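Local atomic coordinates of eukaryotic translation initiation factor 4 gamma 5 (Trypanosoma cruzi, PDB entry 6OZU), a protein that probably acts in initiation of mRNA translation as an eIF4G-type scaffold and carries a MIF4G domain, the module that in relatives binds the RNA helicase eIF4A. Residues L109-I113 with R124-F128; W159-G163 with L208-P213. One frame throughout, in Å; residues are numbered along the deposited sequence.

From the N terminus, the chain runs through several helices to helix 82-112, turns, and comes back along helix 118-144. Interaction 1 closes that short loop: only ten residues separate 109-113 from 124-128, and the contact joins the two arms of a helical hairpin near its turn. Helix 150-162 follows, and its C-terminal end opens interaction 2, which shuts a longer loop of 44 residues by meeting 208-213, the connection between helices 194-208 and 215-235. The two contacts stand in series, neither enclosing nor crossing the other. The centres of interactions 1 and 2 are about 21 Å apart. They tie helix 82-112 to helix 118-144, and helix 150-162 to the connection before helix 215-235.

Interaction 1: L109-I113 with R124-F128; sequences LEREI and RRLIF
Leu-109 lies against Phe-128 and the backbone of the facing helix. Its CG is anti to the backbone N (chi1 180°), which carries both methyls across the gap: CD1 meets Phe-128 CB at 3.8 Å and also reaches the carbonyl O of Arg-124, while CD2 lies 3.8 Å from Phe-128 CD2, approaching the ring obliquely. Ile-113 continues the apolar seam with two branches. Its CG2 rests on Arg-124 CB at 3.7 Å, and its CD1 packs on the aliphatic Arg-125 CG at 3.7 Å and then over one face of the Arg-125 guanidinium, offset toward the rim.

Two salt bridges flank these apolar contacts. Glu-112 OE2 accepts a weak hydrogen bond of 2.8 Å from Arg-124 NH2, bent to 149°; the carboxylate stands at the guanidinium edge with the two planes 84° apart. The bends of Arg-124 at chi2 and chi3 bring its NH2 to Glu-112, whose chain is extended beyond CG. At the other flank Glu-110 OE1 takes a longer, weak bond of 3.2 Å from Arg-125 NH2, set obliquely to the guanidinium. Arg-125 NH2 also forms a salt bridge with a sulfate ion, probably from the crystallisation liquor, so its charge is probably divided between the carboxylate and this anion.

Ile-113 is the first residue to leave helical geometry after helix 82-112, its N still bonded to Leu-109 O. The contact joins the end of that helix to helix 118-144 in an antiparallel helical hairpin; Phe-128 reaches back to Ala-105 and Gln-106, and Arg-125 touches Tyr-174 of helix 173-186.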
ATOM      1  N   LEU A 109      12.689  -4.867  15.045  1.00 62.59           N
ATOM      2  CA  LEU A 109      13.217  -3.594  15.556  1.00 62.20           C
ATOM      3  C   LEU A 109      12.955  -3.430  17.043  1.00 67.02           C
ATOM      4  O   LEU A 109      13.894  -3.180  17.799  1.00 68.23           O
ATOM      5  CB  LEU A 109      12.639  -2.383  14.782  1.00 60.52           C
ATOM      6  CG  LEU A 109      13.119  -0.988  15.235  1.00 63.60           C
ATOM      7  CD1 LEU A 109      14.399  -0.575  14.519  1.00 63.80           C
ATOM      8  CD2 LEU A 109      12.039   0.036  15.039  1.00 64.63           C
ATOM      9  N   GLU A 110      11.692  -3.590  17.456  1.00 62.79           N
ATOM     10  CA  GLU A 110      11.280  -3.437  18.846  1.00 62.86           C
ATOM     11  C   GLU A 110      11.979  -4.450  19.793  1.00 69.49           C
ATOM     12  O   GLU A 110      12.365  -4.058  20.895  1.00 70.33           O
ATOM     13  CB  GLU A 110       9.744  -3.439  18.964  1.00 63.49           C
ATOM     14  CG  GLU A 110       9.068  -2.252  18.265  1.00 69.53           C
ATOM     15  CD  GLU A 110       9.583  -0.833  18.507  1.00 92.68           C
ATOM     16  OE1 GLU A 110      10.064  -0.544  19.628  1.00 84.17           O
ATOM     17  OE2 GLU A 110       9.490  -0.001  17.573  1.00 86.32           O
ATOM     18  N   ARG A 111      12.241  -5.687  19.329  1.00 67.15           N
ATOM     19  CA  ARG A 111      12.963  -6.705  20.097  1.00 69.60           C
ATOM     20  C   ARG A 111      14.459  -6.349  20.182  1.00 77.36           C
ATOM     21  O   ARG A 111      15.070  -6.515  21.236  1.00 80.69           O
ATOM     22  CB  ARG A 111      12.799  -8.091  19.453  1.00 68.04           C
ATOM     23  CG  ARG A 111      11.448  -8.743  19.705  1.00 72.17           C
ATOM     24  CD  ARG A 111      11.364 -10.194  19.226  1.00 71.94           C
ATOM     25  NE  ARG A 111      11.739 -10.427  17.822  1.00 68.27           N
ATOM     26  CZ  ARG A 111      10.880 -10.555  16.814  1.00 78.94           C
ATOM     27  NH1 ARG A 111       9.572 -10.405  17.018  1.00 61.14           N
ATOM     28  NH2 ARG A 111      11.323 -10.781  15.582  1.00 57.69           N
ATOM     29  N   GLU A 112      15.037  -5.879  19.057  1.00 71.82           N
ATOM     30  CA  GLU A 112      16.431  -5.475  18.892  1.00 71.04           C
ATOM     31  C   GLU A 112      16.809  -4.251  19.770  1.00 76.93           C
ATOM     32  O   GLU A 112      17.919  -4.235  20.313  1.00 78.66           O
ATOM     33  CB  GLU A 112      16.687  -5.202  17.401  1.00 70.79           C
ATOM     34  CG  GLU A 112      18.110  -4.847  17.007  1.00 78.30           C
ATOM     35  CD  GLU A 112      18.364  -4.728  15.512  1.00 94.64           C
ATOM     36  OE1 GLU A 112      17.383  -4.685  14.731  1.00 90.90           O
ATOM     37  OE2 GLU A 112      19.552  -4.650  15.120  1.00 77.44           O
ATOM     38  N   ILE A 113      15.896  -3.251  19.922  1.00 71.06           N
ATOM     39  CA  ILE A 113      16.158  -2.031  20.699  1.00 70.48           C
ATOM     40  C   ILE A 113      15.507  -2.028  22.098  1.00 78.48           C
ATOM     41  O   ILE A 113      15.458  -0.973  22.742  1.00 77.64           O
ATOM     42  CB  ILE A 113      15.786  -0.734  19.895  1.00 71.53           C
ATOM     43  CG1 ILE A 113      14.255  -0.631  19.620  1.00 69.65           C
ATOM     44  CG2 ILE A 113      16.629  -0.621  18.610  1.00 73.33           C
ATOM     45  CD1 ILE A 113      13.740   0.643  19.098  1.00 66.54           C
ATOM     46  N   ARG A 124      17.465   4.640  16.141  1.00 48.19           N
ATOM     47  CA  ARG A 124      17.192   3.403  15.402  1.00 48.64           C
ATOM     48  C   ARG A 124      15.740   3.387  14.880  1.00 51.33           C
ATOM     49  O   ARG A 124      15.493   2.916  13.772  1.00 50.87           O
ATOM     50  CB  ARG A 124      17.498   2.168  16.272  1.00 50.41           C
ATOM     51  CG  ARG A 124      18.982   1.961  16.592  1.00 55.54           C
ATOM     52  CD  ARG A 124      19.757   1.412  15.411  1.00 81.96           C
ATOM     53  NE  ARG A 124      19.120   0.230  14.825  1.00 96.50           N
ATOM     54  CZ  ARG A 124      19.638  -0.993  14.833  1.00108.16           C
ATOM     55  NH1 ARG A 124      20.825  -1.216  15.385  1.00 96.40           N
ATOM     56  NH2 ARG A 124      18.985  -1.996  14.267  1.00 90.75           N
ATOM     57  N   ARG A 125      14.804   3.939  15.668  1.00 48.94           N
ATOM     58  CA  ARG A 125      13.382   4.108  15.326  1.00 48.51           C
ATOM     59  C   ARG A 125      13.203   5.075  14.128  1.00 49.77           C
ATOM     60  O   ARG A 125      12.366   4.815  13.257  1.00 47.89           O
ATOM     61  CB  ARG A 125      12.611   4.627  16.542  1.00 49.25           C
ATOM     62  CG  ARG A 125      12.066   3.532  17.429  1.00 60.73           C
ATOM     63  CD  ARG A 125      11.556   4.117  18.735  1.00 74.91           C
ATOM     64  NE  ARG A 125      10.830   3.131  19.536  1.00 94.96           N
ATOM     65  CZ  ARG A 125      10.992   2.966  20.845  1.00118.96           C
ATOM     66  NH1 ARG A 125      11.840   3.737  21.519  1.00107.74           N
ATOM     67  NH2 ARG A 125      10.300   2.039  21.492  1.00113.34           N
ATOM     68  N   LEU A 126      14.002   6.174  14.083  1.00 45.38           N
ATOM     69  CA  LEU A 126      14.000   7.157  12.990  1.00 44.25           C
ATOM     70  C   LEU A 126      14.561   6.553  11.702  1.00 49.10           C
ATOM     71  O   LEU A 126      13.994   6.776  10.626  1.00 50.29           O
ATOM     72  CB  LEU A 126      14.758   8.433  13.392  1.00 44.31           C
ATOM     73  CG  LEU A 126      14.970   9.522  12.308  1.00 49.76           C
ATOM     74  CD1 LEU A 126      13.666  10.189  11.888  1.00 49.52           C
ATOM     75  CD2 LEU A 126      15.905  10.570  12.794  1.00 51.26           C
ATOM     76  N   ILE A 127      15.661   5.769  11.814  1.00 44.48           N
ATOM     77  CA  ILE A 127      16.300   5.090  10.685  1.00 44.07           C
ATOM     78  C   ILE A 127      15.304   4.108  10.061  1.00 47.25           C
ATOM     79  O   ILE A 127      15.203   4.025   8.833  1.00 48.66           O
ATOM     80  CB  ILE A 127      17.624   4.387  11.137  1.00 47.74           C
ATOM     81  CG1 ILE A 127      18.684   5.428  11.581  1.00 48.39           C
ATOM     82  CG2 ILE A 127      18.189   3.458  10.037  1.00 44.81           C
ATOM     83  CD1 ILE A 127      19.837   4.838  12.446  1.00 53.60           C
ATOM     84  N   PHE A 128      14.566   3.383  10.912  1.00 41.74           N
ATOM     85  CA  PHE A 128      13.579   2.412  10.478  1.00 41.79           C
ATOM     86  C   PHE A 128      12.393   3.056   9.791  1.00 47.31           C
ATOM     87  O   PHE A 128      11.982   2.580   8.740  1.00 49.58           O
ATOM     88  CB  PHE A 128      13.148   1.495  11.632  1.00 43.77           C
ATOM     89  CG  PHE A 128      12.237   0.370  11.190  1.00 45.78           C
ATOM     90  CD1 PHE A 128      12.740  -0.722  10.496  1.00 48.87           C
ATOM     91  CD2 PHE A 128      10.868   0.424  11.438  1.00 47.75           C
ATOM     92  CE1 PHE A 128      11.890  -1.733  10.050  1.00 50.15           C
ATOM     93  CE2 PHE A 128      10.022  -0.593  11.007  1.00 49.94           C
ATOM     94  CZ  PHE A 128      10.537  -1.664  10.322  1.00 50.02           C
TER

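Interaction 2: W159-G163 with L208-P213; sequences WLLYG and LMHMHP
Tyr-162 pushes its ring past the side chain of Leu-208, CE2 resting 4.0 Å from Leu-208 CD2, and ends with its hydroxyl inside the bend of 208-213. There Tyr-162 OH gives a hydrogen bond of 2.7 Å to the carbonyl O of Leu-208. The C=O...donor angle is 141° and the hydroxyl sits 36° out of the carbonyl plane, so the bond reaches the oxygen from above that plane. The acceptor itself lies near the plane of the tyrosine ring, at its edge. With CG anti to the carbonyl carbon (chi1 -64°), the tyrosine swings off the end of its helix and spans the gap to the loop.

The same Leu-208 O receives a second, weak bond from Met-211 N at 3.3 Å, within a type I beta turn from Leu-208 to Met-211. One carbonyl thus accepts the tyrosine hydroxyl and, weakly, the turn's own N-H. MIF4G domains are built as a HEAT-like stack of antiparallel helical pairs, and here the end of helix 150-162 is tied to the connection between helices 194-208 and 215-235.

Around the hydroxyl the loop supplies apolar atoms. Pro-213 CB comes within 3.6 Å of Tyr-162 OH, and Met-211 CB within 4.0 Å. Met-211 runs out extended from there, its SD 5.5 Å from the centroid of the Tyr-162 ring, an oblique Met-aromatic contact. Beside this, Leu-161 and Leu-208 cross at about a right angle with their CD1 methyls 4.0 Å apart. Leu-208 also packs on Leu-154 and Leu-157 of helix 150-162, and Tyr-162 touches Met-217 of helix 215-235.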
ATOM      1  N   TRP A 159      -1.665  -3.871  13.453  1.00 47.16           N
ATOM      2  CA  TRP A 159      -0.348  -3.834  14.095  1.00 47.49           C
ATOM      3  C   TRP A 159       0.258  -2.441  14.113  1.00 51.07           C
ATOM      4  O   TRP A 159       0.972  -2.098  15.051  1.00 52.00           O
ATOM      5  CB  TRP A 159       0.636  -4.874  13.534  1.00 47.10           C
ATOM      6  CG  TRP A 159       0.968  -4.771  12.073  1.00 47.32           C
ATOM      7  CD1 TRP A 159       0.504  -5.581  11.072  1.00 50.53           C
ATOM      8  CD2 TRP A 159       1.974  -3.920  11.472  1.00 45.83           C
ATOM      9  NE1 TRP A 159       1.129  -5.272   9.881  1.00 49.59           N
ATOM     10  CE2 TRP A 159       2.013  -4.231  10.093  1.00 49.58           C
ATOM     11  CE3 TRP A 159       2.864  -2.948  11.973  1.00 45.79           C
ATOM     12  CZ2 TRP A 159       2.876  -3.571   9.204  1.00 46.90           C
ATOM     13  CZ3 TRP A 159       3.708  -2.292  11.089  1.00 45.83           C
ATOM     14  CH2 TRP A 159       3.712  -2.607   9.726  1.00 46.10           C
ATOM     15  N   LEU A 160      -0.055  -1.617  13.109  1.00 45.83           N
ATOM     16  CA  LEU A 160       0.438  -0.240  13.028  1.00 43.11           C
ATOM     17  C   LEU A 160      -0.082   0.610  14.186  1.00 46.54           C
ATOM     18  O   LEU A 160       0.686   1.395  14.747  1.00 45.62           O
ATOM     19  CB  LEU A 160       0.041   0.359  11.675  1.00 42.11           C
ATOM     20  CG  LEU A 160       0.791   1.595  11.191  1.00 44.76           C
ATOM     21  CD1 LEU A 160       2.193   1.230  10.691  1.00 45.07           C
ATOM     22  CD2 LEU A 160       0.022   2.273  10.086  1.00 41.33           C
ATOM     23  N   LEU A 161      -1.380   0.432  14.563  1.00 42.05           N
ATOM     24  CA  LEU A 161      -2.018   1.180  15.642  1.00 41.14           C
ATOM     25  C   LEU A 161      -2.013   0.475  16.991  1.00 46.26           C
ATOM     26  O   LEU A 161      -1.775   1.125  18.007  1.00 46.19           O
ATOM     27  CB  LEU A 161      -3.461   1.553  15.268  1.00 41.84           C
ATOM     28  CG  LEU A 161      -3.697   2.439  14.019  1.00 45.92           C
ATOM     29  CD1 LEU A 161      -5.185   2.481  13.693  1.00 46.35           C
ATOM     30  CD2 LEU A 161      -3.156   3.869  14.214  1.00 45.80           C
ATOM     31  N   TYR A 162      -2.334  -0.830  17.019  1.00 45.66           N
ATOM     32  CA  TYR A 162      -2.404  -1.619  18.255  1.00 48.09           C
ATOM     33  C   TYR A 162      -1.116  -2.347  18.618  1.00 55.64           C
ATOM     34  O   TYR A 162      -1.058  -2.946  19.687  1.00 57.66           O
ATOM     35  CB  TYR A 162      -3.579  -2.609  18.223  1.00 51.03           C
ATOM     36  CG  TYR A 162      -4.955  -1.968  18.172  1.00 53.46           C
ATOM     37  CD1 TYR A 162      -5.553  -1.471  19.323  1.00 56.62           C
ATOM     38  CD2 TYR A 162      -5.687  -1.934  16.988  1.00 53.50           C
ATOM     39  CE1 TYR A 162      -6.840  -0.932  19.295  1.00 59.76           C
ATOM     40  CE2 TYR A 162      -6.966  -1.381  16.943  1.00 55.16           C
ATOM     41  CZ  TYR A 162      -7.540  -0.886  18.102  1.00 63.07           C
ATOM     42  OH  TYR A 162      -8.787  -0.331  18.078  1.00 60.63           O
ATOM     43  N   GLY A 163      -0.098  -2.269  17.760  1.00 52.46           N
ATOM     44  CA  GLY A 163       1.176  -2.933  17.982  1.00 53.60           C
ATOM     45  C   GLY A 163       1.226  -4.321  17.380  1.00 61.34           C
ATOM     46  O   GLY A 163       0.182  -4.937  17.122  1.00 61.97           O
ATOM     47  N   LEU A 208     -11.724  -1.317  13.087  1.00 53.04           N
ATOM     48  CA  LEU A 208     -10.732  -1.141  14.151  1.00 53.24           C
ATOM     49  C   LEU A 208     -11.401  -0.605  15.433  1.00 64.85           C
ATOM     50  O   LEU A 208     -10.928  -0.872  16.532  1.00 67.35           O
ATOM     51  CB  LEU A 208      -9.620  -0.181  13.700  1.00 50.33           C
ATOM     52  CG  LEU A 208      -8.746  -0.638  12.538  1.00 51.63           C
ATOM     53  CD1 LEU A 208      -8.116   0.543  11.862  1.00 50.47           C
ATOM     54  CD2 LEU A 208      -7.705  -1.639  12.978  1.00 48.33           C
ATOM     55  N   MET A 209     -12.513   0.116  15.286  1.00 63.76           N
ATOM     56  CA  MET A 209     -13.288   0.664  16.390  1.00 66.14           C
ATOM     57  C   MET A 209     -14.010  -0.403  17.187  1.00 72.27           C
ATOM     58  O   MET A 209     -14.453  -0.139  18.309  1.00 73.24           O
ATOM     59  CB  MET A 209     -14.305   1.621  15.836  1.00 69.09           C
ATOM     60  CG  MET A 209     -13.757   2.939  15.640  1.00 72.71           C
ATOM     61  SD  MET A 209     -15.083   4.024  15.881  1.00 79.70           S
ATOM     62  CE  MET A 209     -15.474   3.647  17.641  1.00 79.00           C
ATOM     63  N   HIS A 210     -14.187  -1.585  16.587  1.00 68.82           N
ATOM     64  CA  HIS A 210     -14.842  -2.707  17.243  1.00 69.99           C
ATOM     65  C   HIS A 210     -13.778  -3.762  17.564  1.00 74.08           C
ATOM     66  O   HIS A 210     -13.979  -4.957  17.350  1.00 76.12           O
ATOM     67  CB  HIS A 210     -16.044  -3.195  16.414  1.00 71.13           C
ATOM     68  CG  HIS A 210     -17.126  -2.155  16.310  1.00 74.60           C
ATOM     69  ND1 HIS A 210     -17.243  -1.343  15.190  1.00 75.02           N
ATOM     70  CD2 HIS A 210     -18.058  -1.777  17.219  1.00 77.83           C
ATOM     71  CE1 HIS A 210     -18.259  -0.525  15.437  1.00 75.07           C
ATOM     72  NE2 HIS A 210     -18.778  -0.743  16.647  1.00 77.12           N
ATOM     73  N   MET A 211     -12.610  -3.270  18.060  1.00 68.13           N
ATOM     74  CA  MET A 211     -11.435  -4.037  18.484  1.00 67.57           C
ATOM     75  C   MET A 211     -10.950  -3.571  19.859  1.00 72.63           C
ATOM     76  O   MET A 211      -9.761  -3.644  20.184  1.00 71.87           O
ATOM     77  CB  MET A 211     -10.328  -3.975  17.430  1.00 68.05           C
ATOM     78  CG  MET A 211     -10.611  -4.845  16.242  1.00 71.96           C
ATOM     79  SD  MET A 211      -9.313  -4.729  15.001  1.00 74.69           S
ATOM     80  CE  MET A 211     -10.121  -5.562  13.659  1.00 71.62           C
ATOM     81  N   HIS A 212     -11.918  -3.109  20.667  1.00 72.68           N
ATOM     82  CA  HIS A 212     -11.838  -2.615  22.041  1.00 74.75           C
ATOM     83  C   HIS A 212     -10.822  -1.471  22.222  1.00 77.87           C
ATOM     84  O   HIS A 212      -9.917  -1.578  23.058  1.00 78.82           O
ATOM     85  CB  HIS A 212     -11.614  -3.773  23.021  1.00 78.48           C
ATOM     86  CG  HIS A 212     -12.651  -4.846  22.861  1.00 84.46           C
ATOM     87  ND1 HIS A 212     -13.920  -4.720  23.422  1.00 88.43           N
ATOM     88  CD2 HIS A 212     -12.608  -5.982  22.128  1.00 86.74           C
ATOM     89  CE1 HIS A 212     -14.586  -5.802  23.048  1.00 89.42           C
ATOM     90  NE2 HIS A 212     -13.836  -6.592  22.270  1.00 88.85           N
ATOM     91  N   PRO A 213     -10.991  -0.337  21.481  1.00 71.77           N
ATOM     92  CA  PRO A 213     -10.080   0.795  21.659  1.00 68.81           C
ATOM     93  C   PRO A 213     -10.292   1.493  23.000  1.00 71.49           C
ATOM     94  O   PRO A 213     -11.408   1.502  23.539  1.00 71.95           O
ATOM     95  CB  PRO A 213     -10.465   1.728  20.504  1.00 69.06           C
ATOM     96  CG  PRO A 213     -11.859   1.437  20.224  1.00 74.98           C
ATOM     97  CD  PRO A 213     -12.019  -0.022  20.464  1.00 72.53           C
TER